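Local atomic coordinates of beta-mannosidase (Trichoderma harzianum, PDB entry 4CVU), a protein that probably hydrolyses terminal, non-reducing beta-D-mannose residues in beta-mannosides, as a glycoside hydrolase of family 2. Residues I162-N167 against Y185-W190; Q173-S178 against L453-D458; Y575-S580 against T649-R654; R654-P659 against V852-A857. All blocks are in the same frame, centred on the assembly; numbering follows the deposited sequence.

Interaction 1. Residues I162-N167 against Y185-W190. With NAG (2-acetamido-2-deoxy-beta-D-glucopyranose), chain J.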
# COMPACT_ATOMS: atom_id res chain seq x y z
N ILE A 162 -22.07 24.30 -6.76
CA ILE A 162 -22.76 25.08 -7.77
C ILE A 162 -24.04 24.35 -8.25
O ILE A 162 -25.10 24.96 -8.33
CB ILE A 162 -21.82 25.43 -8.93
CG1 ILE A 162 -20.70 26.37 -8.47
CG2 ILE A 162 -22.55 26.14 -10.05
CD1 ILE A 162 -19.62 26.59 -9.52
N ILE A 163 -23.97 23.05 -8.55
CA ILE A 163 -25.19 22.29 -8.97
C ILE A 163 -26.21 22.11 -7.83
O ILE A 163 -27.43 22.01 -8.08
CB ILE A 163 -24.89 20.92 -9.63
CG1 ILE A 163 -24.18 19.97 -8.63
CG2 ILE A 163 -24.11 21.12 -10.91
CD1 ILE A 163 -23.50 18.76 -9.25
N ASN A 164 -25.72 22.03 -6.59
CA ASN A 164 -26.63 22.05 -5.45
C ASN A 164 -27.38 23.40 -5.37
O ASN A 164 -28.58 23.40 -5.15
CB ASN A 164 -25.93 21.72 -4.13
CG ASN A 164 -25.45 20.28 -4.08
OD1 ASN A 164 -25.80 19.47 -4.94
ND2 ASN A 164 -24.66 19.95 -3.10
N ALA A 165 -26.67 24.49 -5.61
CA ALA A 165 -27.26 25.84 -5.57
C ALA A 165 -28.27 26.03 -6.70
O ALA A 165 -29.35 26.58 -6.48
CB ALA A 165 -26.17 26.91 -5.62
N ILE A 166 -27.94 25.53 -7.90
CA ILE A 166 -28.86 25.55 -9.04
C ILE A 166 -30.14 24.78 -8.69
O ILE A 166 -31.26 25.29 -8.90
CB ILE A 166 -28.24 24.94 -10.31
CG1 ILE A 166 -27.21 25.88 -10.90
CG2 ILE A 166 -29.32 24.62 -11.34
CD1 ILE A 166 -26.36 25.30 -12.02
N ASN A 167 -29.97 23.57 -8.18
CA ASN A 167 -31.12 22.73 -7.90
C ASN A 167 -32.06 23.29 -6.79
O ASN A 167 -33.27 23.10 -6.82
CB ASN A 167 -30.72 21.31 -7.53
CG ASN A 167 -31.89 20.51 -7.07
OD1 ASN A 167 -32.68 20.01 -7.87
ND2 ASN A 167 -32.05 20.41 -5.75
N TYR A 185 -22.57 11.90 -6.01
CA TYR A 185 -23.13 13.27 -5.96
C TYR A 185 -24.46 13.40 -6.70
O TYR A 185 -24.63 12.84 -7.75
CB TYR A 185 -22.20 14.30 -6.58
CG TYR A 185 -20.93 14.47 -5.79
CD1 TYR A 185 -20.88 15.34 -4.70
CD2 TYR A 185 -19.80 13.74 -6.10
CE1 TYR A 185 -19.71 15.51 -3.96
CE2 TYR A 185 -18.62 13.89 -5.37
CZ TYR A 185 -18.58 14.76 -4.31
OH TYR A 185 -17.40 14.89 -3.62
N PRO A 186 -25.42 14.12 -6.12
CA PRO A 186 -26.68 14.43 -6.78
C PRO A 186 -26.57 15.62 -7.71
O PRO A 186 -25.61 16.35 -7.68
CB PRO A 186 -27.56 14.85 -5.61
CG PRO A 186 -26.59 15.47 -4.65
CD PRO A 186 -25.40 14.59 -4.72
N ASN A 187 -27.61 15.82 -8.49
CA ASN A 187 -27.78 17.01 -9.32
C ASN A 187 -26.94 17.16 -10.59
O ASN A 187 -26.93 18.23 -11.14
CB ASN A 187 -27.70 18.30 -8.49
CG ASN A 187 -28.76 18.38 -7.43
OD1 ASN A 187 -29.93 18.10 -7.67
ND2 ASN A 187 -28.35 18.66 -6.25
N ARG A 188 -26.30 16.08 -11.06
CA ARG A 188 -25.39 16.12 -12.20
C ARG A 188 -26.05 16.55 -13.51
O ARG A 188 -25.41 16.98 -14.42
CB ARG A 188 -24.68 14.77 -12.38
CG ARG A 188 -25.52 13.67 -12.96
CD ARG A 188 -24.90 12.26 -12.86
NE ARG A 188 -25.88 11.18 -13.01
CZ ARG A 188 -26.24 10.68 -14.18
NH1 ARG A 188 -25.74 11.18 -15.25
NH2 ARG A 188 -27.11 9.69 -14.30
N GLN A 189 -27.37 16.41 -13.59
CA GLN A 189 -28.08 16.75 -14.82
C GLN A 189 -27.93 18.25 -15.16
O GLN A 189 -28.14 18.66 -16.32
CB GLN A 189 -29.56 16.34 -14.71
CG GLN A 189 -30.44 17.19 -13.79
CD GLN A 189 -30.46 16.71 -12.36
OE1 GLN A 189 -29.50 16.08 -11.87
NE2 GLN A 189 -31.55 17.06 -11.63
N TRP A 190 -27.58 19.06 -14.16
CA TRP A 190 -27.52 20.53 -14.31
C TRP A 190 -26.19 21.03 -14.85
O TRP A 190 -26.06 22.21 -15.15
CB TRP A 190 -27.84 21.25 -12.96
CG TRP A 190 -29.29 21.22 -12.71
CD1 TRP A 190 -29.94 20.45 -11.79
CD2 TRP A 190 -30.29 21.90 -13.45
NE1 TRP A 190 -31.30 20.64 -11.89
CE2 TRP A 190 -31.53 21.53 -12.91
CE3 TRP A 190 -30.25 22.84 -14.50
CZ2 TRP A 190 -32.74 22.04 -13.40
CZ3 TRP A 190 -31.45 23.36 -14.98
CH2 TRP A 190 -32.67 22.95 -14.43
C1 NAG J . -33.20 19.77 -5.13
C2 NAG J . -32.97 18.93 -3.89
C3 NAG J . -34.24 18.50 -3.17
C4 NAG J . -35.23 19.66 -2.98
C5 NAG J . -35.34 20.51 -4.25
C6 NAG J . -36.20 21.75 -4.00
C7 NAG J . -30.98 17.55 -3.81
C8 NAG J . -30.38 16.25 -4.25
N2 NAG J . -32.23 17.73 -4.24
O3 NAG J . -33.83 18.00 -1.92
O4 NAG J . -36.49 19.09 -2.72
O5 NAG J . -34.05 20.86 -4.75
O6 NAG J . -35.48 22.95 -4.21
O7 NAG J . -30.33 18.36 -3.12
O HOH W 1 -23.84 17.42 -5.79
O HOH W 2 -33.50 19.48 -10.55
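I166 covers one face of the W190 indole. Its CG2 lies 3.9 Å from the centroid of the five-membered ring, 26° off the normal, in a CH-pi contact. At the indole edge, in plane, a water accepts from W190 NE1 and donates to N167 OD1. The contact lies within the galactose-binding domain-like part of the enzyme, where helix 159-168 meets a loop with a short 3-10 turn. It is also a glycosylation site: N167 ND2 is covalently bonded to C1 of a NAG. N167 CG stands anti to the backbone N (chi1 172°), and this brings it 3.2 Å from N187 OD1. The other end of the N187 amide is hydrogen-bonded: ND2 donates to N164 OD1 at 3.0 Å and 154°, with the acceptor in the N187 amide plane. A second water also donates to N164 OD1, and to P186 O. I163 packs on N187, with I163 CG1 3.9 Å from N187 CB. An alanine in place of N187 would probably leave N164 OD1 with the water as its remaining partner and open a gap beside N167. The sugar also touches the loop: its acetamide methyl C8 is 3.4 Å from P186 CB.

Interaction 2. Residues Q173-S178 against L453-D458. With NAG (2-acetamido-2-deoxy-beta-D-glucopyranose), chain J.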
# COMPACT_ATOMS: atom_id res chain seq x y z
N GLN A 173 -36.47 23.38 -13.11
CA GLN A 173 -37.10 22.07 -13.22
C GLN A 173 -36.61 21.08 -12.16
O GLN A 173 -35.44 21.09 -11.73
CB GLN A 173 -36.89 21.48 -14.62
CG GLN A 173 -37.78 20.28 -14.87
CD GLN A 173 -37.77 19.81 -16.32
OE1 GLN A 173 -37.04 20.33 -17.15
NE2 GLN A 173 -38.61 18.82 -16.63
N HIS A 174 -37.55 20.24 -11.73
CA HIS A 174 -37.27 19.12 -10.86
C HIS A 174 -37.94 17.88 -11.40
O HIS A 174 -38.95 17.97 -12.11
CB HIS A 174 -37.73 19.42 -9.43
CG HIS A 174 -36.99 20.56 -8.82
ND1 HIS A 174 -37.44 21.86 -8.87
CD2 HIS A 174 -35.78 20.61 -8.20
CE1 HIS A 174 -36.57 22.65 -8.28
NE2 HIS A 174 -35.55 21.92 -7.88
N TRP A 175 -37.36 16.73 -11.08
CA TRP A 175 -37.81 15.46 -11.59
C TRP A 175 -38.04 14.54 -10.40
O TRP A 175 -37.50 14.79 -9.30
CB TRP A 175 -36.72 14.84 -12.49
CG TRP A 175 -36.47 15.54 -13.77
CD1 TRP A 175 -36.98 15.21 -14.99
CD2 TRP A 175 -35.63 16.68 -13.98
NE1 TRP A 175 -36.51 16.07 -15.95
CE2 TRP A 175 -35.68 16.98 -15.36
CE3 TRP A 175 -34.84 17.48 -13.14
CZ2 TRP A 175 -34.98 18.05 -15.91
CZ3 TRP A 175 -34.15 18.55 -13.69
CH2 TRP A 175 -34.22 18.82 -15.06
N PRO A 176 -38.80 13.46 -10.62
CA PRO A 176 -38.95 12.43 -9.59
C PRO A 176 -37.61 11.86 -9.16
O PRO A 176 -36.67 11.83 -9.96
CB PRO A 176 -39.81 11.35 -10.26
CG PRO A 176 -40.49 12.06 -11.37
CD PRO A 176 -39.59 13.16 -11.82
N ALA A 177 -37.54 11.44 -7.91
CA ALA A 177 -36.33 10.93 -7.31
C ALA A 177 -35.73 9.76 -8.11
O ALA A 177 -34.53 9.69 -8.28
CB ALA A 177 -36.62 10.51 -5.87
N SER A 178 -36.58 8.88 -8.62
CA SER A 178 -36.11 7.73 -9.38
C SER A 178 -35.43 8.12 -10.70
O SER A 178 -34.57 7.39 -11.20
CB SER A 178 -37.26 6.72 -9.62
OG SER A 178 -38.27 7.27 -10.43
N LEU A 453 -32.62 12.14 -16.95
CA LEU A 453 -33.28 13.10 -17.84
C LEU A 453 -32.70 14.46 -17.55
O LEU A 453 -32.19 14.68 -16.47
CB LEU A 453 -34.80 13.07 -17.66
CG LEU A 453 -35.47 11.74 -18.05
CD1 LEU A 453 -36.99 11.85 -17.96
CD2 LEU A 453 -35.09 11.27 -19.44
N TYR A 454 -32.78 15.36 -18.54
CA TYR A 454 -32.02 16.59 -18.52
C TYR A 454 -32.92 17.83 -18.69
O TYR A 454 -34.07 17.73 -19.16
CB TYR A 454 -30.95 16.56 -19.62
CG TYR A 454 -29.81 15.63 -19.29
CD1 TYR A 454 -29.89 14.28 -19.58
CD2 TYR A 454 -28.69 16.10 -18.65
CE1 TYR A 454 -28.87 13.43 -19.24
CE2 TYR A 454 -27.65 15.27 -18.30
CZ TYR A 454 -27.73 13.93 -18.61
OH TYR A 454 -26.71 13.07 -18.22
N PRO A 455 -32.38 19.00 -18.30
CA PRO A 455 -33.08 20.28 -18.53
C PRO A 455 -33.25 20.58 -20.02
O PRO A 455 -32.52 20.04 -20.85
CB PRO A 455 -32.16 21.32 -17.89
CG PRO A 455 -31.28 20.57 -16.97
CD PRO A 455 -31.09 19.23 -17.62
N ASP A 456 -34.22 21.42 -20.32
CA ASP A 456 -34.44 21.89 -21.69
C ASP A 456 -34.87 23.37 -21.72
O ASP A 456 -35.59 23.79 -22.62
CB ASP A 456 -35.46 21.03 -22.42
CG ASP A 456 -35.47 21.27 -23.92
OD1 ASP A 456 -34.38 21.48 -24.50
OD2 ASP A 456 -36.57 21.24 -24.53
N SER A 457 -34.38 24.15 -20.75
CA SER A 457 -34.57 25.59 -20.75
C SER A 457 -33.74 26.16 -21.90
O SER A 457 -32.93 25.45 -22.50
CB SER A 457 -34.10 26.17 -19.42
OG SER A 457 -32.70 25.95 -19.27
N ASP A 458 -33.96 27.43 -22.22
CA ASP A 458 -33.29 28.09 -23.36
C ASP A 458 -31.78 28.23 -23.14
O ASP A 458 -31.01 28.05 -24.05
CB ASP A 458 -33.92 29.48 -23.64
CG ASP A 458 -35.38 29.41 -24.16
OD1 ASP A 458 -35.85 28.34 -24.56
OD2 ASP A 458 -36.08 30.44 -24.18
C1 NAG J . -33.20 19.77 -5.13
C2 NAG J . -32.97 18.93 -3.89
C3 NAG J . -34.24 18.50 -3.17
C4 NAG J . -35.23 19.66 -2.98
C5 NAG J . -35.34 20.51 -4.25
C6 NAG J . -36.20 21.75 -4.00
C7 NAG J . -30.98 17.55 -3.81
C8 NAG J . -30.38 16.25 -4.25
N2 NAG J . -32.23 17.73 -4.24
O3 NAG J . -33.83 18.00 -1.92
O4 NAG J . -36.49 19.09 -2.72
O5 NAG J . -34.05 20.86 -4.75
O6 NAG J . -35.48 22.95 -4.21
O7 NAG J . -30.33 18.36 -3.12
O HOH W 3 -35.77 22.59 -17.95
O HOH W 4 -36.35 16.38 -19.01
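W175 and Q173 are tied to L453-D458 by water rather than by direct hydrogen bonds. One water accepts from W175 NE1 and donates to Y454 O, at 2.7 Å from that oxygen. A second water donates to Q173 OE1 at 2.7 Å and accepts from the backbone N of D456. The direct contact is made by the W175 indole. Its CZ2 comes to 3.4 Å from Y454 O, and its CH2 packs against P455 CG at 3.9 Å. The pyrrole side meets L453, with NE1 3.9 Å from L453 CB. Q173 CD lies over one face of the ring, offset toward the rim, and L453 C lies over the opposite face, farther from the plane. P455 CA sits at the ring edge, in plane.

The contact probably joins two domains. Q173-S178 belongs to the galactose-binding domain-like part. L453-D458 links strand 442-446 to helix 458-475 in the parallel beta/alpha region, consistent with the catalytic barrel of family 2 hydrolases. The Q173 chain is extended, with CG anti to the backbone N (chi1 -167°), and this carries its amide across the indole. There OE1 also accepts from Q512 NE2 of helix 506-528. D456 turns its carboxylate away from the contact, where OD2 bonds to N515. L453 O is buried here and has no polar partner in the model.

Interaction 3. Residues Y575-S580 against T649-R654. With NAG (2-acetamido-2-deoxy-beta-D-glucopyranose), chain B; NAG (2-acetamido-2-deoxy-beta-D-glucopyranose), chain C.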
# COMPACT_ATOMS: atom_id res chain seq x y z
N TYR A 575 -28.72 -11.03 -13.48
CA TYR A 575 -27.75 -11.36 -12.42
C TYR A 575 -28.18 -12.60 -11.61
O TYR A 575 -27.56 -12.98 -10.60
CB TYR A 575 -27.51 -10.14 -11.53
CG TYR A 575 -26.83 -8.97 -12.25
CD1 TYR A 575 -25.51 -9.06 -12.64
CD2 TYR A 575 -27.51 -7.79 -12.51
CE1 TYR A 575 -24.87 -8.04 -13.31
CE2 TYR A 575 -26.88 -6.74 -13.18
CZ TYR A 575 -25.55 -6.87 -13.57
OH TYR A 575 -24.88 -5.87 -14.24
N ASP A 576 -29.22 -13.26 -12.09
CA ASP A 576 -29.66 -14.52 -11.55
C ASP A 576 -28.77 -15.63 -12.09
O ASP A 576 -28.96 -16.08 -13.22
CB ASP A 576 -31.12 -14.76 -11.94
CG ASP A 576 -31.67 -16.09 -11.46
OD1 ASP A 576 -30.95 -16.87 -10.79
OD2 ASP A 576 -32.85 -16.37 -11.78
N THR A 577 -27.85 -16.12 -11.25
CA THR A 577 -26.82 -17.05 -11.72
C THR A 577 -27.35 -18.42 -12.11
O THR A 577 -26.63 -19.17 -12.71
CB THR A 577 -25.72 -17.28 -10.69
OG1 THR A 577 -26.28 -17.87 -9.50
CG2 THR A 577 -25.03 -15.95 -10.38
N SER A 578 -28.60 -18.74 -11.78
CA SER A 578 -29.20 -20.01 -12.20
C SER A 578 -29.57 -20.09 -13.70
O SER A 578 -29.82 -21.19 -14.20
CB SER A 578 -30.45 -20.32 -11.37
OG SER A 578 -31.47 -19.39 -11.67
N VAL A 579 -29.65 -18.96 -14.40
CA VAL A 579 -29.94 -18.99 -15.83
C VAL A 579 -28.82 -18.45 -16.72
O VAL A 579 -29.02 -18.29 -17.95
CB VAL A 579 -31.24 -18.22 -16.16
CG1 VAL A 579 -32.44 -18.88 -15.47
CG2 VAL A 579 -31.13 -16.76 -15.77
N SER A 580 -27.65 -18.16 -16.13
CA SER A 580 -26.57 -17.50 -16.84
C SER A 580 -26.13 -18.18 -18.12
O SER A 580 -25.71 -17.53 -19.04
CB SER A 580 -25.37 -17.34 -15.91
OG SER A 580 -25.72 -16.55 -14.77
N THR A 649 -19.95 -14.21 -5.63
CA THR A 649 -19.74 -15.37 -4.76
C THR A 649 -20.67 -16.49 -5.17
O THR A 649 -20.25 -17.65 -5.24
CB THR A 649 -19.98 -15.03 -3.26
OG1 THR A 649 -19.16 -13.93 -2.87
CG2 THR A 649 -19.62 -16.21 -2.33
N LEU A 650 -21.92 -16.15 -5.45
CA LEU A 650 -22.88 -17.16 -5.85
C LEU A 650 -22.57 -17.80 -7.23
O LEU A 650 -22.76 -19.02 -7.44
CB LEU A 650 -24.28 -16.58 -5.86
CG LEU A 650 -24.98 -16.22 -4.54
CD1 LEU A 650 -26.37 -15.68 -4.81
CD2 LEU A 650 -25.05 -17.41 -3.57
N ALA A 651 -22.10 -16.96 -8.15
CA ALA A 651 -21.68 -17.39 -9.46
C ALA A 651 -20.62 -18.49 -9.37
O ALA A 651 -20.78 -19.54 -9.98
CB ALA A 651 -21.17 -16.21 -10.28
N VAL A 652 -19.55 -18.21 -8.64
CA VAL A 652 -18.50 -19.17 -8.42
C VAL A 652 -19.02 -20.44 -7.74
O VAL A 652 -18.73 -21.52 -8.18
CB VAL A 652 -17.36 -18.59 -7.55
CG1 VAL A 652 -16.39 -19.69 -7.20
CG2 VAL A 652 -16.63 -17.48 -8.28
N GLU A 653 -19.80 -20.28 -6.66
CA GLU A 653 -20.22 -21.41 -5.86
C GLU A 653 -21.07 -22.33 -6.69
O GLU A 653 -21.00 -23.53 -6.53
CB GLU A 653 -20.98 -20.99 -4.60
CG GLU A 653 -20.10 -20.38 -3.52
CD GLU A 653 -20.90 -19.75 -2.39
OE1 GLU A 653 -22.15 -19.61 -2.49
OE2 GLU A 653 -20.27 -19.42 -1.39
N ARG A 654 -21.83 -21.77 -7.61
CA ARG A 654 -22.77 -22.57 -8.40
C ARG A 654 -22.09 -23.37 -9.50
O ARG A 654 -22.56 -24.46 -9.84
CB ARG A 654 -23.84 -21.70 -9.02
CG ARG A 654 -24.89 -22.48 -9.81
CD ARG A 654 -25.95 -21.54 -10.39
NE ARG A 654 -26.94 -21.12 -9.41
CZ ARG A 654 -28.07 -21.78 -9.12
NH1 ARG A 654 -28.38 -22.92 -9.71
NH2 ARG A 654 -28.90 -21.29 -8.21
C1 NAG B . -18.68 -12.04 1.20
C2 NAG B . -18.82 -13.53 1.02
C3 NAG B . -20.26 -13.96 0.72
C4 NAG B . -21.29 -13.33 1.65
C5 NAG B . -21.02 -11.86 1.68
C6 NAG B . -21.98 -11.10 2.60
C7 NAG B . -16.87 -14.68 0.10
C8 NAG B . -16.15 -15.19 -1.12
N2 NAG B . -17.99 -14.02 -0.08
O3 NAG B . -20.36 -15.37 0.80
O4 NAG B . -22.61 -13.50 1.18
O5 NAG B . -19.69 -11.60 2.09
O6 NAG B . -21.87 -11.59 3.92
O7 NAG B . -16.40 -14.92 1.22
C1 NAG C . -23.27 -14.67 1.65
C2 NAG C . -24.77 -14.41 1.57
C3 NAG C . -25.59 -15.63 1.90
C4 NAG C . -25.13 -16.81 1.06
C5 NAG C . -23.63 -17.00 1.26
C6 NAG C . -23.12 -18.13 0.37
C7 NAG C . -25.78 -12.24 2.14
C8 NAG C . -26.00 -11.23 3.22
N2 NAG C . -25.11 -13.35 2.49
O3 NAG C . -26.92 -15.36 1.57
O4 NAG C . -25.82 -17.97 1.45
O5 NAG C . -22.93 -15.82 0.90
O6 NAG C . -21.71 -18.13 0.43
O7 NAG C . -26.23 -12.03 1.01
O HOH W 5 -27.34 -19.35 -6.75
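T577 and A651 make the apolar part of this contact. T577 CG2 packs 3.8 Å from A651 CA and nearly as close to its CB. The polar part centres on R654. Its chain runs extended from CA and then bends at chi3 (-78°), which lays the guanidinium across the turn. S578 CB sits over the centre of one guanidinium face, 3.5 Å above the plane. T577 OG1 lies at the edge, 3.3 Å from R654 NE. A water accepts from R654 NH2 and is also hydrogen-bonded to T577 OG1. The loop is a type I turn from D576 to V579, combined with an Asx turn. D576 OD1 accepts from S578 N and, at 2.7 Å, from S578 OG, both from the same face of the carboxylate. The helix, 638-655, also holds glycan. T649 OG1 accepts from N2 of the first NAG at 3.0 Å, and E653 OE2 accepts from O6 of the second at 2.7 Å. An alanine at E653 would probably leave that O6 without its acceptor and the second sugar freer to swing. D576 OD1 and R654 NH2 are 5.5 Å apart, so their opposite charges may attract across the turn without forming a salt bridge.

Interaction 4. Residues R654-P659 against V852-A857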
# COMPACT_ATOMS: atom_id res chain seq x y z
N ARG A 654 -21.83 -21.77 -7.61
CA ARG A 654 -22.77 -22.57 -8.40
C ARG A 654 -22.09 -23.37 -9.50
O ARG A 654 -22.56 -24.46 -9.84
CB ARG A 654 -23.84 -21.70 -9.02
CG ARG A 654 -24.89 -22.48 -9.81
CD ARG A 654 -25.95 -21.54 -10.39
NE ARG A 654 -26.94 -21.12 -9.41
CZ ARG A 654 -28.07 -21.78 -9.12
NH1 ARG A 654 -28.38 -22.92 -9.71
NH2 ARG A 654 -28.90 -21.29 -8.21
N TYR A 655 -20.95 -22.87 -10.01
CA TYR A 655 -20.36 -23.41 -11.23
C TYR A 655 -18.90 -23.84 -11.16
O TYR A 655 -18.51 -24.76 -11.90
CB TYR A 655 -20.50 -22.39 -12.37
CG TYR A 655 -21.93 -22.15 -12.78
CD1 TYR A 655 -22.67 -23.13 -13.46
CD2 TYR A 655 -22.55 -20.96 -12.49
CE1 TYR A 655 -23.98 -22.89 -13.84
CE2 TYR A 655 -23.86 -20.73 -12.86
CZ TYR A 655 -24.57 -21.69 -13.52
OH TYR A 655 -25.86 -21.42 -13.88
N TYR A 656 -18.11 -23.22 -10.28
CA TYR A 656 -16.65 -23.40 -10.28
C TYR A 656 -16.07 -23.88 -8.95
O TYR A 656 -16.62 -23.61 -7.89
CB TYR A 656 -15.96 -22.11 -10.70
CG TYR A 656 -16.31 -21.75 -12.11
CD1 TYR A 656 -15.58 -22.25 -13.17
CD2 TYR A 656 -17.45 -21.00 -12.38
CE1 TYR A 656 -15.93 -21.97 -14.49
CE2 TYR A 656 -17.82 -20.71 -13.68
CZ TYR A 656 -17.07 -21.21 -14.73
OH TYR A 656 -17.49 -20.90 -15.99
N PRO A 657 -14.93 -24.57 -8.98
CA PRO A 657 -14.43 -25.02 -7.69
C PRO A 657 -14.26 -23.80 -6.79
O PRO A 657 -13.94 -22.75 -7.29
CB PRO A 657 -13.09 -25.69 -8.04
CG PRO A 657 -13.20 -26.02 -9.50
CD PRO A 657 -14.02 -24.92 -10.08
N THR A 658 -14.48 -23.97 -5.48
CA THR A 658 -14.46 -22.87 -4.52
C THR A 658 -13.17 -22.92 -3.75
O THR A 658 -12.98 -23.82 -2.93
CB THR A 658 -15.61 -23.01 -3.50
OG1 THR A 658 -15.53 -24.31 -2.95
CG2 THR A 658 -16.98 -22.82 -4.18
N PRO A 659 -12.27 -21.96 -3.99
CA PRO A 659 -10.97 -22.16 -3.35
C PRO A 659 -11.03 -22.21 -1.81
O PRO A 659 -11.93 -21.62 -1.21
CB PRO A 659 -10.16 -20.96 -3.81
CG PRO A 659 -10.79 -20.56 -5.09
CD PRO A 659 -12.26 -20.86 -4.95
N VAL A 852 -20.49 -31.59 -17.95
CA VAL A 852 -20.92 -31.16 -16.62
C VAL A 852 -20.38 -29.75 -16.36
O VAL A 852 -19.61 -29.24 -17.15
CB VAL A 852 -20.42 -32.12 -15.52
CG1 VAL A 852 -21.06 -33.50 -15.68
CG2 VAL A 852 -18.90 -32.21 -15.54
N TRP A 853 -20.79 -29.14 -15.24
CA TRP A 853 -20.27 -27.82 -14.87
C TRP A 853 -18.83 -27.99 -14.42
O TRP A 853 -18.44 -29.07 -13.97
CB TRP A 853 -21.12 -27.16 -13.78
CG TRP A 853 -22.54 -27.03 -14.21
CD1 TRP A 853 -23.62 -27.64 -13.66
CD2 TRP A 853 -23.04 -26.27 -15.33
NE1 TRP A 853 -24.76 -27.30 -14.35
CE2 TRP A 853 -24.43 -26.45 -15.37
CE3 TRP A 853 -22.44 -25.43 -16.27
CZ2 TRP A 853 -25.24 -25.85 -16.35
CZ3 TRP A 853 -23.24 -24.82 -17.24
CH2 TRP A 853 -24.62 -25.04 -17.27
N PRO A 854 -18.03 -26.93 -14.56
CA PRO A 854 -16.63 -27.08 -14.17
C PRO A 854 -16.45 -27.64 -12.76
O PRO A 854 -15.55 -28.46 -12.55
CB PRO A 854 -16.06 -25.66 -14.29
CG PRO A 854 -16.93 -24.99 -15.28
CD PRO A 854 -18.30 -25.64 -15.24
N ASN A 855 -17.31 -27.26 -11.81
CA ASN A 855 -17.19 -27.79 -10.44
C ASN A 855 -17.49 -29.25 -10.25
O ASN A 855 -17.28 -29.78 -9.18
CB ASN A 855 -18.02 -26.96 -9.41
CG ASN A 855 -19.51 -26.93 -9.70
OD1 ASN A 855 -19.99 -27.54 -10.67
ND2 ASN A 855 -20.24 -26.16 -8.92
N GLN A 856 -18.00 -29.91 -11.28
CA GLN A 856 -18.33 -31.32 -11.22
C GLN A 856 -17.27 -32.20 -11.91
O GLN A 856 -17.29 -33.42 -11.76
CB GLN A 856 -19.68 -31.53 -11.89
CG GLN A 856 -20.80 -30.88 -11.08
CD GLN A 856 -22.15 -30.95 -11.76
OE1 GLN A 856 -22.32 -30.58 -12.94
NE2 GLN A 856 -23.15 -31.37 -11.00
N ALA A 857 -16.36 -31.57 -12.66
CA ALA A 857 -15.36 -32.30 -13.42
C ALA A 857 -14.32 -32.92 -12.51
O ALA A 857 -13.69 -32.22 -11.71
CB ALA A 857 -14.66 -31.39 -14.41
O HOH W 6 -18.63 -24.91 -6.54
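N855 grips the last turn of helix 638-655 through two successive carbonyls. Its backbone N donates to Y655 O at 2.8 Å and 142°. Its ND2 makes a weak bond to R654 O at 3.0 Å. N855 CG stands between its own backbone N and carbonyl carbon (chi1 60°), which folds the amide back over the helix end. A water accepts from the same ND2 and donates to Y656 O at 2.7 Å. Within 852-857 the 3-10 turn is closed by Q856 N to W853 O, and Q856 OE1 accepts from W853 N. Further out, Y655 and W853 form an edge-to-face pair. The Y655 edge meets the W853 face, with centroids 4.9 Å apart and planes at 74°. P854 packs beside Y656, its CG 3.3 Å from Y656 CE1. Both tyrosine hydroxyls bond elsewhere: Y655 OH to T577 O, Y656 OH to D681 of helix 664-692. The contact joins the C-terminal end of a helix to the connection between strands 841-849 and 864-869, probably of two successive Ig-like domains. W853 also meets W746 and Y748. The N855 bonds give partners to carbonyls at a helix end, where the backbone N-H groups of a next turn are missing.

The four contacts form two pairs about 37 to 48 Å apart, centre to centre. Interactions 1 and 2 are buried and touch: H174 NE2 probably bonds to N167 O at 2.8 Å, and P455 packs on W190. The first lies within the galactose-binding domain-like part and combines an asparagine amide bond with isoleucine packing. The second probably spans two domains and relies on water bridges around an indole. Interactions 3 and 4 are only partly buried. They share R654 and helix 638-655. Interaction 3 uses an arginine laid over a turn, whereas interaction 4 uses backbone carbonyls and an edge-to-face aromatic pair. Attached sugars border interactions 1, 2 and 3.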